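Local coordinates for brain tumor protein (Drosophila melanogaster American nodavirus, PDB 6J9R) that probably represses translation as a TRIM-family protein, its coiled-coil domain forming an elongated dimer built on one long helix per chain, at residues L96-A101 against T114-L119. Residues are numbered along the deposited sequence; the frame is centred on the assembly and turned at random.
Sequences LATCEA and TEALLL
Thr-98 does most of the work here, pushing its side chain from helix 30-104 into the flank of helix 110-128, where Leu-119 and Ala-116 receive it. Its two branches part company. A chi1 of -57° sets OG1 close to the backbone N and leaves the methyl CG2 trans to that N, pointing at Ala-116, 3.9 Å from its CB. The hydroxyl side goes to Leu-119: the ends of the two side chains meet head-on, with CD1 of Leu-119 3.7 Å from CB of Thr-98 and also against its OG1. None of this is polar bonding across the interface. OG1 of Thr-98 is instead hydrogen-bonded to the carbonyl O of Lys-94, one turn back in its own helix, so the hydroxyl is satisfied locally and the threonine can pack among apolar groups. Glu-115 sits at the margin, with CG of Glu-115 4.5 Å from OG1 of Thr-98.

The CA atoms of Thr-98 and Ala-116 stand 6.3 Å apart, the nearest such pair between the two segments, while the segment axes approach to 10.1 Å and run roughly antiparallel at 146°. The second subunit packs here too: its Met-16 lies on Ala-116 and its Arg-17 on Cys-99, while the same arginine makes a salt bridge to Glu-100. The contact thus joins the end of the long helix to the shorter one that folds back along it after a brief turn, the helical hairpin characteristic of the elongated antiparallel coiled-coil dimers of TRIM proteins.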
loop_
_atom_site.group_PDB
_atom_site.type_symbol
_atom_site.label_atom_id
_atom_site.label_comp_id
_atom_site.label_asym_id
_atom_site.label_seq_id
_atom_site.Cartn_x
_atom_site.Cartn_y
_atom_site.Cartn_z
ATOM N N LEU B 96 39.530 -41.184 5.992
ATOM C CA LEU B 96 40.986 -41.349 6.092
ATOM C C LEU B 96 41.398 -42.573 6.877
ATOM O O LEU B 96 42.190 -43.370 6.394
ATOM C CB LEU B 96 41.612 -40.130 6.758
ATOM C CG LEU B 96 42.205 -39.034 5.870
ATOM C CD1 LEU B 96 41.897 -39.256 4.402
ATOM C CD2 LEU B 96 41.742 -37.684 6.326
ATOM N N ALA B 97 40.818 -42.751 8.059
ATOM C CA ALA B 97 41.176 -43.883 8.905
ATOM C C ALA B 97 40.906 -45.214 8.192
ATOM O O ALA B 97 41.708 -46.144 8.269
ATOM C CB ALA B 97 40.414 -43.819 10.223
ATOM N N THR B 98 39.802 -45.281 7.457
ATOM C CA THR B 98 39.446 -46.509 6.771
ATOM C C THR B 98 40.441 -46.810 5.664
ATOM O O THR B 98 40.878 -47.949 5.524
ATOM C CB THR B 98 38.011 -46.438 6.185
ATOM O OG1 THR B 98 37.077 -46.149 7.238
ATOM C CG2 THR B 98 37.649 -47.755 5.511
ATOM N N CYS B 99 40.853 -45.793 4.922
ATOM C CA CYS B 99 41.852 -46.001 3.874
ATOM C C CYS B 99 43.171 -46.517 4.473
ATOM O O CYS B 99 43.764 -47.463 3.961
ATOM C CB CYS B 99 42.097 -44.705 3.092
ATOM S SG CYS B 99 40.713 -44.203 1.991
ATOM N N GLU B 100 43.586 -45.932 5.596
ATOM C CA GLU B 100 44.810 -46.338 6.278
ATOM C C GLU B 100 44.704 -47.767 6.789
ATOM O O GLU B 100 45.683 -48.520 6.740
ATOM C CB GLU B 100 45.103 -45.389 7.452
ATOM C CG GLU B 100 45.591 -43.997 7.043
ATOM C CD GLU B 100 46.965 -44.030 6.375
ATOM O OE1 GLU B 100 47.829 -44.801 6.826
ATOM O OE2 GLU B 100 47.190 -43.287 5.396
ATOM N N ALA B 101 43.528 -48.146 7.283
ATOM C CA ALA B 101 43.318 -49.512 7.779
ATOM C C ALA B 101 43.386 -50.495 6.607
ATOM O O ALA B 101 44.000 -51.562 6.700
ATOM C CB ALA B 101 41.988 -49.619 8.500
ATOM N N THR B 114 33.574 -53.552 2.986
ATOM C CA THR B 114 32.174 -53.136 2.872
ATOM C C THR B 114 32.027 -51.731 3.453
ATOM O O THR B 114 31.373 -50.866 2.855
ATOM C CB THR B 114 31.235 -54.129 3.593
ATOM O OG1 THR B 114 31.268 -55.395 2.904
ATOM C CG2 THR B 114 29.806 -53.618 3.607
ATOM N N GLU B 115 32.681 -51.497 4.590
ATOM C CA GLU B 115 32.689 -50.178 5.194
ATOM C C GLU B 115 33.328 -49.138 4.265
ATOM O O GLU B 115 32.772 -48.041 4.096
ATOM C CB GLU B 115 33.415 -50.204 6.550
ATOM C CG GLU B 115 33.485 -48.832 7.226
ATOM C CD GLU B 115 32.125 -48.267 7.594
ATOM O OE1 GLU B 115 31.160 -49.051 7.739
ATOM O OE2 GLU B 115 32.012 -47.025 7.691
ATOM N N ALA B 116 34.459 -49.486 3.645
ATOM C CA ALA B 116 35.099 -48.576 2.692
ATOM C C ALA B 116 34.127 -48.220 1.558
ATOM O O ALA B 116 34.001 -47.058 1.180
ATOM C CB ALA B 116 36.388 -49.180 2.129
ATOM N N LEU B 117 33.426 -49.221 1.035
ATOM C CA LEU B 117 32.459 -49.007 -0.042
ATOM C C LEU B 117 31.322 -48.085 0.428
ATOM O O LEU B 117 30.857 -47.230 -0.325
ATOM C CB LEU B 117 31.916 -50.350 -0.542
ATOM C CG LEU B 117 32.413 -51.066 -1.821
ATOM C CD1 LEU B 117 33.593 -50.414 -2.502
ATOM C CD2 LEU B 117 32.701 -52.549 -1.575
ATOM N N LEU B 118 30.884 -48.267 1.675
ATOM C CA LEU B 118 29.827 -47.444 2.263
ATOM C C LEU B 118 30.278 -45.986 2.411
ATOM O O LEU B 118 29.559 -45.060 2.013
ATOM C CB LEU B 118 29.425 -48.004 3.625
ATOM C CG LEU B 118 28.671 -49.346 3.635
ATOM C CD1 LEU B 118 28.420 -49.849 5.060
ATOM C CD2 LEU B 118 27.357 -49.291 2.838
ATOM N N LEU B 119 31.490 -45.789 2.932
ATOM C CA LEU B 119 32.035 -44.453 3.095
ATOM C C LEU B 119 32.250 -43.782 1.773
ATOM O O LEU B 119 32.004 -42.582 1.636
ATOM C CB LEU B 119 33.370 -44.476 3.839
ATOM C CG LEU B 119 33.310 -44.562 5.349
ATOM C CD1 LEU B 119 34.715 -44.696 5.915
ATOM C CD2 LEU B 119 32.627 -43.293 5.861
#